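Sialidase B (PDB 4XHX) hydrolyses the alpha-glycosidic bonds that hold terminal sialic acids on oligosaccharides, glycoproteins and glycolipids, as a family 33 exo-sialidase of Streptococcus pneumoniae. Local coordinates at residues Arg207-Tyr212 with Gly627-Lys632; Leu220-Ala225 with Ile288-Val293; Ile571-Asn576 with Ala614-Thr619. The protein carries 1 engineered substitution. All blocks are in the same frame, centred on the assembly; numbering follows the deposited sequence.

Interaction 1: Arg207-Tyr212 with Gly627-Lys632; sequences RIPTLY and GVLFEK. With OPX ((1s,3R,4S)-1-[(cyclohexylamino)methyl]-3,4-dihydroxycyclopentanesulfonic acid), chain C; JKK (2-[(3-chlorobenzyl)amino]ethanesulfonic acid), chain B.
R207 meets E631 through almost the whole length of its side chain. Its CB, CG and CD curve round E631 OE2, with CB 3.4 Å from that oxygen. A bend at the third torsion (chi3 62°) then turns the head, and NE gives E631 OE2 a nearly straight salt-bridging hydrogen bond of 2.8 Å. This N-H lies in the guanidinium plane but reaches OE2 from above the carboxylate, the two planes being 70° apart. Beyond CZ, NH1 and NH2 both bond to sulfonate oxygen OAC of the bound ligand JKK, NH2 at 3.0 Å. Arginine suits the place because one edge can be anchored by a glutamate while the other grips an anion; R207 probably binds substrate, as in related sialidases. The backbone N of I208 adds a second bond to E631 OE2, at 3.0 Å on its anti lone pair. E631 OE1 is bonded to S635 OG and the backbone N of Y615, so both oxygens of this second-shell carboxylate are held.

Further along, the compact, puckered ring of P209 lets L629 come close, CB to CD2 being a tight 3.5 Å. L211 crosses L629 at about a right angle, and its CD1 comes 3.5 Å from the carbonyl O of G627, where no side chain stands in the way. R207-Y212 pairs with strand 219-226, while strand 626-631 sits between strands 616-620 and 647-652.

Interaction 2: Leu220-Ala225 with Ile288-Val293; sequences LSSIDA and IDSSIV. With JKK (2-[(3-chlorobenzyl)amino]ethanesulfonic acid), chain B.
Two serines, S222 and S290, carry the central polar contact, a hydrogen bond of 2.8 Å between their OG atoms. Both hydroxyls stand between the backbone N and the carbonyl carbon (chi1 66° and 60°), which turns them to each other across the gap. S222 OG is also bonded to T210 OG1, so this buried hydroxyl has partners on two strands. Serine fits because it is short enough to let the strand axes approach to 6.5 Å, yet still supplies a polar link.

A second polar contact joins side chain to backbone: D289 N donates to the syn lone pair of D224 OD1 at 3.1 Å. The other oxygen, D224 OD2, lies 3.4 Å from I288 CG1 and salt-bridges R226, so aspartate can serve a backbone N-H and an arginine at once. D289 places a like charge nearby, its OD1 lying 4.5 Å from D224 OD2; R226 probably eases the repulsion.

The apolar part is at the opposite end, where L220 and I292, suited as buried hydrocarbon, cross at about a right angle, CD2 to CD1 at 3.7 Å. The same I292 CD1 rests on S222 OG, covering that side of the serine pair. Toward the ligand, I288 CG2 and CD1 lie against the chlorophenyl ring of JKK, while D289 OD2 comes 3.3 Å from its ring carbon CAG.

These antiparallel strands belong to different sheets, strand 219-226 lying between 205-213 and 237-244, strand 286-294 between 301-308 and 451-459; the sheets meet through side chains, without backbone-to-backbone bonds between these segments, as packed propeller blades of sialidases do.

Interaction 3: Ile571-Asn576 with Ala614-Thr619; sequences ILSTPN and AYSAIT. With JKK (2-[(3-chlorobenzyl)amino]ethanesulfonic acid), chain B.
Strands 571-575 and 616-619 run nearly antiparallel, at 163° with axes 7.3 Å apart, and face each other through their side chains. At the centre S573 and S616 join their OG atoms in a hydrogen bond of 2.7 Å. The two hydroxyls get there differently: S573 OG is anti to its own nitrogen (chi1 172°), whereas S616 OG stands between N and the carbonyl carbon (chi1 64°). Each has a further partner, Y613 OH for S573 and S556 OG for S616, so small buried polar groups are satisfied without separating the strands.

I618 packs beside the serine pair with its two branches. Its CG2 lies on S573 CB at 3.6 Å, while CD1 reaches past it to the backbone O of I571 at 3.4 Å. A branched aliphatic chain suits this position because it can press on a serine and on the neighbouring peptide at once. At the far end P575 CD just touches the carbonyl O of A614, 3.9 Å away.

Y615 turns away from strand 571-575 and into the active site, where its OH comes 3.2 Å from JKK CAJ and is hydrogen-bonded to E503. Y615 is probably the nucleophile; its pairing with a glutamate is characteristic of sialidases, whose catalytic residues are gathered on the beta-propeller that these packed sheets help to build.

In the fold
All three contacts border the sialidase active site and touch JKK. Interaction 1 joins segments whose nearest ends are 415 residues apart, and both other contacts fall between its segments in the chain, interaction 2 before interaction 3. Its centre is about 9 Å from that of interaction 2 and 8 Å from that of interaction 3; the centres of those two are about 15 Å apart, and they do not touch. Strands 205-213 and 219-226 are neighbours in one sheet, linking interactions 1 and 2, as strands 616-620 and 626-631 link 1 and 3. Interaction 1 thus brings early and late sheets of the propeller together, placing R207 beside Y615.

Interaction 1: Arg207-Tyr212 with Gly627-Lys632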
loop_
_atom_site.group_PDB
_atom_site.type_symbol
_atom_site.label_atom_id
_atom_site.label_comp_id
_atom_site.label_asym_id
_atom_site.label_seq_id
_atom_site.Cartn_x
_atom_site.Cartn_y
_atom_site.Cartn_z
ATOM N N ARG A 207 1.745 -1.564 1.413
ATOM C CA ARG A 207 0.665 -0.645 1.752
ATOM C C ARG A 207 1.216 0.485 2.608
ATOM O O ARG A 207 2.349 0.414 3.083
ATOM C CB ARG A 207 -0.448 -1.366 2.521
ATOM C CG ARG A 207 -1.457 -2.091 1.649
ATOM C CD ARG A 207 -2.815 -2.182 2.376
ATOM N NE ARG A 207 -3.386 -0.862 2.661
ATOM C CZ ARG A 207 -4.483 -0.676 3.398
ATOM N NH1 ARG A 207 -5.112 -1.726 3.921
ATOM N NH2 ARG A 207 -4.953 0.550 3.618
ATOM N N ILE A 208 0.387 1.500 2.830
ATOM C CA ILE A 208 0.699 2.579 3.760
ATOM C C ILE A 208 1.950 3.400 3.344
ATOM O O ILE A 208 2.909 3.492 4.097
ATOM C CB ILE A 208 0.852 2.034 5.226
ATOM C CG1 ILE A 208 -0.125 0.864 5.529
ATOM C CG2 ILE A 208 0.667 3.140 6.228
ATOM C CD1 ILE A 208 -1.616 1.182 5.376
ATOM N N PRO A 209 1.936 3.997 2.132
ATOM C CA PRO A 209 3.069 4.819 1.691
ATOM C C PRO A 209 3.196 6.106 2.495
ATOM O O PRO A 209 2.175 6.653 2.947
ATOM C CB PRO A 209 2.683 5.189 0.257
ATOM C CG PRO A 209 1.172 5.168 0.258
ATOM C CD PRO A 209 0.866 3.960 1.114
ATOM N N THR A 210 4.435 6.574 2.667
ATOM C CA THR A 210 4.722 7.920 3.172
ATOM C C THR A 210 5.700 8.644 2.245
ATOM O O THR A 210 6.433 8.002 1.471
ATOM C CB THR A 210 5.321 7.880 4.576
ATOM O OG1 THR A 210 6.701 7.472 4.505
ATOM C CG2 THR A 210 4.510 6.907 5.464
ATOM N N LEU A 211 5.682 9.978 2.299
ATOM C CA LEU A 211 6.647 10.809 1.585
ATOM C C LEU A 211 6.967 12.008 2.440
ATOM O O LEU A 211 6.060 12.580 3.068
ATOM C CB LEU A 211 6.103 11.318 0.244
ATOM C CG LEU A 211 5.992 10.363 -0.932
ATOM C CD1 LEU A 211 5.199 11.026 -2.034
ATOM C CD2 LEU A 211 7.366 9.940 -1.436
ATOM N N TYR A 212 8.248 12.395 2.442
ATOM C CA TYR A 212 8.716 13.541 3.218
ATOM C C TYR A 212 9.941 14.195 2.554
ATOM O O TYR A 212 10.910 13.516 2.180
ATOM C CB TYR A 212 9.028 13.116 4.660
ATOM C CG TYR A 212 9.166 14.261 5.655
ATOM C CD1 TYR A 212 10.316 15.042 5.688
ATOM C CD2 TYR A 212 8.150 14.553 6.564
ATOM C CE1 TYR A 212 10.457 16.075 6.592
ATOM C CE2 TYR A 212 8.281 15.598 7.476
ATOM C CZ TYR A 212 9.440 16.351 7.489
ATOM O OH TYR A 212 9.591 17.390 8.391
ATOM N N GLY A 627 4.868 15.367 -5.481
ATOM C CA GLY A 627 5.004 13.923 -5.565
ATOM C C GLY A 627 3.869 13.245 -4.813
ATOM O O GLY A 627 3.524 13.667 -3.704
ATOM N N VAL A 628 3.275 12.231 -5.445
ATOM C CA VAL A 628 2.189 11.443 -4.864
ATOM C C VAL A 628 2.517 9.968 -4.964
ATOM O O VAL A 628 2.668 9.423 -6.066
ATOM C CB VAL A 628 0.823 11.645 -5.598
ATOM C CG1 VAL A 628 -0.330 11.112 -4.717
ATOM C CG2 VAL A 628 0.591 13.119 -5.951
ATOM N N LEU A 629 2.633 9.325 -3.810
ATOM C CA LEU A 629 2.820 7.883 -3.749
ATOM C C LEU A 629 1.539 7.341 -3.122
ATOM O O LEU A 629 1.205 7.699 -2.001
ATOM C CB LEU A 629 4.020 7.548 -2.867
ATOM C CG LEU A 629 4.374 6.075 -2.714
ATOM C CD1 LEU A 629 4.781 5.495 -4.033
ATOM C CD2 LEU A 629 5.484 5.914 -1.674
ATOM N N PHE A 630 0.804 6.507 -3.845
ATOM C CA PHE A 630 -0.536 6.141 -3.375
ATOM C C PHE A 630 -0.881 4.703 -3.699
ATOM O O PHE A 630 -0.320 4.115 -4.627
ATOM C CB PHE A 630 -1.598 7.072 -3.981
ATOM C CG PHE A 630 -1.649 7.031 -5.490
ATOM C CD1 PHE A 630 -0.760 7.779 -6.254
ATOM C CD2 PHE A 630 -2.564 6.243 -6.142
ATOM C CE1 PHE A 630 -0.806 7.739 -7.640
ATOM C CE2 PHE A 630 -2.617 6.218 -7.536
ATOM C CZ PHE A 630 -1.741 6.953 -8.276
ATOM N N GLU A 631 -1.823 4.155 -2.936
ATOM C CA GLU A 631 -2.412 2.857 -3.255
ATOM C C GLU A 631 -3.397 2.986 -4.420
ATOM O O GLU A 631 -4.511 3.470 -4.245
ATOM C CB GLU A 631 -3.128 2.296 -2.024
ATOM C CG GLU A 631 -2.211 2.037 -0.843
ATOM C CD GLU A 631 -2.953 1.668 0.440
ATOM O OE1 GLU A 631 -4.211 1.734 0.472
ATOM O OE2 GLU A 631 -2.259 1.326 1.427
ATOM N N LYS A 632 -2.992 2.560 -5.612
ATOM C CA LYS A 632 -3.887 2.640 -6.759
ATOM C C LYS A 632 -4.766 1.388 -6.842
ATOM O O LYS A 632 -4.675 0.615 -7.791
ATOM C CB LYS A 632 -3.109 2.845 -8.061
ATOM C CG LYS A 632 -3.981 3.357 -9.201
ATOM C CD LYS A 632 -3.323 3.179 -10.572
ATOM C CE LYS A 632 -4.257 3.641 -11.672
ATOM N NZ LYS A 632 -4.555 5.094 -11.551
HETATM C CAF OPX C . 10.238 23.142 -0.961
HETATM C CAG OPX C . 10.851 23.869 0.188
HETATM C CAH OPX C . 10.017 21.697 -0.632
HETATM C CAI OPX C . 10.119 23.659 1.488
HETATM C CAJ OPX C . 9.298 21.489 0.689
HETATM C CAK OPX C . 9.176 20.626 3.533
HETATM C CAL OPX C . 6.853 20.057 4.214
HETATM C CAM OPX C . 8.593 18.734 5.144
HETATM C CAO OPX C . 6.345 18.764 4.740
HETATM C CAP OPX C . 7.467 17.873 4.634
HETATM C CAQ OPX C . 9.948 22.195 1.816
HETATM C CAR OPX C . 8.253 20.133 4.675
HETATM N NAN OPX C . 9.135 22.047 3.057
HETATM O OAA OPX C . 7.885 22.630 5.533
HETATM O OAB OPX C . 7.320 20.861 7.005
HETATM O OAC OPX C . 5.295 18.300 3.968
HETATM O OAD OPX C . 7.683 17.542 3.302
HETATM O OAE OPX C . 9.573 21.338 6.619
HETATM S SAS OPX C . 8.258 21.283 6.020
HETATM C CAE JKK B . -2.423 -0.625 13.411
HETATM C CAF JKK B . -2.507 -2.053 13.530
HETATM C CAG JKK B . -3.403 0.061 12.664
HETATM C CAH JKK B . -4.524 -2.087 12.174
HETATM C CAI JKK B . -6.402 0.324 9.010
HETATM C CAJ JKK B . -6.272 0.029 7.533
HETATM C CAK JKK B . -5.508 0.057 11.231
HETATM C CAM JKK B . -3.543 -2.770 12.916
HETATM C CAN JKK B . -4.453 -0.658 12.059
HETATM N NAL JKK B . -5.319 -0.170 9.813
HETATM O OAA JKK B . -8.652 1.141 6.798
HETATM O OAB JKK B . -8.508 -1.294 6.986
HETATM O OAC JKK B . -7.476 -0.199 5.126
HETATM S SAO JKK B . -7.795 -0.089 6.549
HETATM CL CL JKK B . -3.635 -4.505 13.069
#

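Interaction 2: Leu220-Ala225 with Ile288-Val293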
loop_
_atom_site.group_PDB
_atom_site.type_symbol
_atom_site.label_atom_id
_atom_site.label_comp_id
_atom_site.label_asym_id
_atom_site.label_seq_id
_atom_site.Cartn_x
_atom_site.Cartn_y
_atom_site.Cartn_z
ATOM N N LEU A 220 12.296 11.429 0.909
ATOM C CA LEU A 220 12.339 10.136 1.567
ATOM C C LEU A 220 10.945 9.531 1.625
ATOM O O LEU A 220 9.943 10.246 1.807
ATOM C CB LEU A 220 12.905 10.277 2.981
ATOM C CG LEU A 220 13.051 8.980 3.779
ATOM C CD1 LEU A 220 14.175 8.076 3.216
ATOM C CD2 LEU A 220 13.297 9.312 5.240
ATOM N N SER A 221 10.885 8.212 1.470
ATOM C CA SER A 221 9.616 7.495 1.507
ATOM C C SER A 221 9.720 6.282 2.408
ATOM O O SER A 221 10.740 5.600 2.405
ATOM C CB SER A 221 9.226 7.048 0.094
ATOM O OG SER A 221 8.076 6.225 0.107
ATOM N N SER A 222 8.679 6.028 3.195
ATOM C CA SER A 222 8.584 4.769 3.930
ATOM C C SER A 222 7.285 4.067 3.562
ATOM O O SER A 222 6.406 4.660 2.920
ATOM C CB SER A 222 8.712 4.961 5.452
ATOM O OG SER A 222 7.627 5.691 5.986
ATOM N N ILE A 223 7.162 2.807 3.966
ATOM C CA ILE A 223 6.043 1.986 3.540
ATOM C C ILE A 223 6.008 0.721 4.385
ATOM O O ILE A 223 7.026 0.338 4.971
ATOM C CB ILE A 223 6.216 1.604 2.051
ATOM C CG1 ILE A 223 4.920 1.015 1.471
ATOM C CG2 ILE A 223 7.391 0.646 1.891
ATOM C CD1 ILE A 223 4.619 1.438 0.053
ATOM N N ASP A 224 4.834 0.098 4.475
ATOM C CA ASP A 224 4.705 -1.264 4.994
ATOM C C ASP A 224 5.191 -2.229 3.916
ATOM O O ASP A 224 4.571 -2.314 2.856
ATOM C CB ASP A 224 3.223 -1.609 5.249
ATOM C CG ASP A 224 2.691 -1.083 6.578
ATOM O OD1 ASP A 224 3.183 -0.051 7.104
ATOM O OD2 ASP A 224 1.754 -1.715 7.099
ATOM N N ALA A 225 6.270 -2.966 4.170
ATOM C CA ALA A 225 6.609 -4.107 3.323
ATOM C C ALA A 225 5.845 -5.328 3.844
ATOM O O ALA A 225 6.202 -5.892 4.869
ATOM C CB ALA A 225 8.111 -4.360 3.326
ATOM N N ILE A 288 3.723 -1.862 11.547
ATOM C CA ILE A 288 2.644 -1.407 10.682
ATOM C C ILE A 288 2.435 0.074 10.912
ATOM O O ILE A 288 2.591 0.553 12.031
ATOM C CB ILE A 288 1.339 -2.227 10.939
ATOM C CG1 ILE A 288 0.172 -1.721 10.093
ATOM C CG2 ILE A 288 0.982 -2.234 12.414
ATOM C CD1 ILE A 288 -1.067 -2.650 10.143
ATOM N N ASP A 289 2.125 0.798 9.839
ATOM C CA ASP A 289 1.860 2.237 9.896
ATOM C C ASP A 289 3.072 3.058 10.342
ATOM O O ASP A 289 3.325 3.233 11.530
ATOM C CB ASP A 289 0.647 2.559 10.778
ATOM C CG ASP A 289 -0.669 2.065 10.184
ATOM O OD1 ASP A 289 -0.683 1.567 9.033
ATOM O OD2 ASP A 289 -1.697 2.181 10.876
ATOM N N SER A 290 3.806 3.592 9.375
ATOM C CA SER A 290 4.981 4.393 9.688
ATOM C C SER A 290 4.725 5.867 9.397
ATOM O O SER A 290 3.875 6.212 8.577
ATOM C CB SER A 290 6.200 3.896 8.898
ATOM O OG SER A 290 5.955 3.989 7.513
ATOM N N SER A 291 5.490 6.726 10.062
ATOM C CA SER A 291 5.406 8.169 9.879
ATOM C C SER A 291 6.810 8.782 9.999
ATOM O O SER A 291 7.639 8.297 10.775
ATOM C CB SER A 291 4.484 8.761 10.935
ATOM O OG SER A 291 4.194 10.107 10.642
ATOM N N ILE A 292 7.070 9.852 9.249
ATOM C CA ILE A 292 8.407 10.453 9.179
ATOM C C ILE A 292 8.386 11.947 9.524
ATOM O O ILE A 292 7.425 12.652 9.223
ATOM C CB ILE A 292 9.009 10.328 7.756
ATOM C CG1 ILE A 292 9.163 8.866 7.344
ATOM C CG2 ILE A 292 10.389 11.029 7.652
ATOM C CD1 ILE A 292 9.702 8.722 5.948
ATOM N N VAL A 293 9.447 12.417 10.159
ATOM C CA VAL A 293 9.662 13.841 10.321
ATOM C C VAL A 293 11.163 14.104 10.333
ATOM O O VAL A 293 11.950 13.192 10.604
ATOM C CB VAL A 293 9.032 14.379 11.616
ATOM C CG1 VAL A 293 9.949 14.077 12.820
ATOM C CG2 VAL A 293 8.768 15.887 11.468
HETATM C CAE JKK B . -2.423 -0.625 13.411
HETATM C CAF JKK B . -2.507 -2.053 13.530
HETATM C CAG JKK B . -3.403 0.061 12.664
HETATM C CAH JKK B . -4.524 -2.087 12.174
HETATM C CAI JKK B . -6.402 0.324 9.010
HETATM C CAJ JKK B . -6.272 0.029 7.533
HETATM C CAK JKK B . -5.508 0.057 11.231
HETATM C CAM JKK B . -3.543 -2.770 12.916
HETATM C CAN JKK B . -4.453 -0.658 12.059
HETATM N NAL JKK B . -5.319 -0.170 9.813
HETATM O OAA JKK B . -8.652 1.141 6.798
HETATM O OAB JKK B . -8.508 -1.294 6.986
HETATM O OAC JKK B . -7.476 -0.199 5.126
HETATM S SAO JKK B . -7.795 -0.089 6.549
HETATM CL CL JKK B . -3.635 -4.505 13.069
#

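Interaction 3: Ile571-Asn576 with Ala614-Thr619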
loop_
_atom_site.group_PDB
_atom_site.type_symbol
_atom_site.label_atom_id
_atom_site.label_comp_id
_atom_site.label_asym_id
_atom_site.label_seq_id
_atom_site.Cartn_x
_atom_site.Cartn_y
_atom_site.Cartn_z
ATOM N N ILE A 571 -2.949 21.515 0.272
ATOM C CA ILE A 571 -3.331 20.466 -0.675
ATOM C C ILE A 571 -3.703 19.170 0.054
ATOM O O ILE A 571 -2.927 18.672 0.860
ATOM C CB ILE A 571 -2.211 20.197 -1.712
ATOM C CG1 ILE A 571 -1.810 21.497 -2.403
ATOM C CG2 ILE A 571 -2.687 19.186 -2.767
ATOM C CD1 ILE A 571 -0.735 21.336 -3.452
ATOM N N LEU A 572 -4.906 18.657 -0.212
ATOM C CA LEU A 572 -5.382 17.400 0.370
ATOM C C LEU A 572 -5.370 16.278 -0.670
ATOM O O LEU A 572 -5.762 16.485 -1.817
ATOM C CB LEU A 572 -6.828 17.537 0.874
ATOM C CG LEU A 572 -7.156 18.403 2.081
ATOM C CD1 LEU A 572 -8.633 18.273 2.438
ATOM C CD2 LEU A 572 -6.293 18.012 3.253
ATOM N N SER A 573 -4.941 15.094 -0.255
ATOM C CA SER A 573 -5.026 13.897 -1.080
ATOM C C SER A 573 -5.949 12.886 -0.400
ATOM O O SER A 573 -5.755 12.534 0.772
ATOM C CB SER A 573 -3.648 13.265 -1.271
ATOM O OG SER A 573 -3.764 12.011 -1.919
ATOM N N THR A 574 -6.950 12.429 -1.141
ATOM C CA THR A 574 -7.952 11.543 -0.598
ATOM C C THR A 574 -8.757 10.949 -1.741
ATOM O O THR A 574 -8.881 11.570 -2.802
ATOM C CB THR A 574 -8.906 12.318 0.350
ATOM O OG1 THR A 574 -9.964 11.465 0.784
ATOM C CG2 THR A 574 -9.509 13.527 -0.353
ATOM N N PRO A 575 -9.314 9.740 -1.538
ATOM C CA PRO A 575 -10.358 9.369 -2.490
ATOM C C PRO A 575 -11.543 10.335 -2.334
ATOM O O PRO A 575 -11.722 10.902 -1.258
ATOM C CB PRO A 575 -10.738 7.944 -2.054
ATOM C CG PRO A 575 -10.396 7.892 -0.584
ATOM C CD PRO A 575 -9.141 8.739 -0.467
ATOM N N ASN A 576 -12.316 10.550 -3.391
ATOM C CA ASN A 576 -13.544 11.332 -3.261
ATOM C C ASN A 576 -14.713 10.485 -3.731
ATOM O O ASN A 576 -15.021 10.458 -4.925
ATOM C CB ASN A 576 -13.477 12.637 -4.067
ATOM C CG ASN A 576 -14.595 13.619 -3.692
ATOM O OD1 ASN A 576 -15.557 13.263 -3.000
ATOM N ND2 ASN A 576 -14.457 14.858 -4.135
ATOM N N ALA A 614 -6.643 4.726 -2.607
ATOM C CA ALA A 614 -6.837 4.557 -1.176
ATOM C C ALA A 614 -5.854 5.410 -0.359
ATOM O O ALA A 614 -5.845 6.647 -0.485
ATOM C CB ALA A 614 -6.789 3.077 -0.794
ATOM N N TYR A 615 -5.031 4.777 0.471
ATOM C CA TYR A 615 -4.067 5.536 1.275
ATOM C C TYR A 615 -3.102 6.254 0.348
ATOM O O TYR A 615 -2.788 5.747 -0.729
ATOM C CB TYR A 615 -3.285 4.628 2.204
ATOM C CG TYR A 615 -4.000 4.253 3.482
ATOM C CD1 TYR A 615 -5.332 3.857 3.469
ATOM C CD2 TYR A 615 -3.333 4.255 4.697
ATOM C CE1 TYR A 615 -5.988 3.480 4.632
ATOM C CE2 TYR A 615 -3.982 3.884 5.877
ATOM C CZ TYR A 615 -5.316 3.496 5.833
ATOM O OH TYR A 615 -5.991 3.124 6.983
ATOM N N SER A 616 -2.621 7.426 0.763
ATOM C CA SER A 616 -1.780 8.221 -0.121
ATOM C C SER A 616 -0.736 9.012 0.654
ATOM O O SER A 616 -0.913 9.294 1.836
ATOM C CB SER A 616 -2.642 9.172 -0.951
ATOM O OG SER A 616 -3.297 10.106 -0.108
ATOM N N ALA A 617 0.352 9.349 -0.026
ATOM C CA ALA A 617 1.370 10.239 0.520
ATOM C C ALA A 617 1.597 11.374 -0.456
ATOM O O ALA A 617 1.674 11.160 -1.667
ATOM C CB ALA A 617 2.672 9.481 0.754
ATOM N N ILE A 618 1.705 12.594 0.053
ATOM C CA ILE A 618 2.050 13.706 -0.821
ATOM C C ILE A 618 3.129 14.564 -0.202
ATOM O O ILE A 618 3.163 14.775 1.009
ATOM C CB ILE A 618 0.843 14.604 -1.177
ATOM C CG1 ILE A 618 0.142 15.096 0.093
ATOM C CG2 ILE A 618 -0.149 13.847 -2.052
ATOM C CD1 ILE A 618 -0.922 16.088 -0.192
ATOM N N THR A 619 4.013 15.068 -1.049
ATOM C CA THR A 619 4.993 16.021 -0.590
ATOM C C THR A 619 5.327 17.003 -1.712
ATOM O O THR A 619 5.255 16.665 -2.905
ATOM C CB THR A 619 6.263 15.316 -0.036
ATOM O OG1 THR A 619 7.036 16.244 0.742
ATOM C CG2 THR A 619 7.118 14.753 -1.169
HETATM C CAE JKK B . -2.423 -0.625 13.411
HETATM C CAF JKK B . -2.507 -2.053 13.530
HETATM C CAG JKK B . -3.403 0.061 12.664
HETATM C CAH JKK B . -4.524 -2.087 12.174
HETATM C CAI JKK B . -6.402 0.324 9.010
HETATM C CAJ JKK B . -6.272 0.029 7.533
HETATM C CAK JKK B . -5.508 0.057 11.231
HETATM C CAM JKK B . -3.543 -2.770 12.916
HETATM C CAN JKK B . -4.453 -0.658 12.059
HETATM N NAL JKK B . -5.319 -0.170 9.813
HETATM O OAA JKK B . -8.652 1.141 6.798
HETATM O OAB JKK B . -8.508 -1.294 6.986
HETATM O OAC JKK B . -7.476 -0.199 5.126
HETATM S SAO JKK B . -7.795 -0.089 6.549
HETATM CL CL JKK B . -3.635 -4.505 13.069
#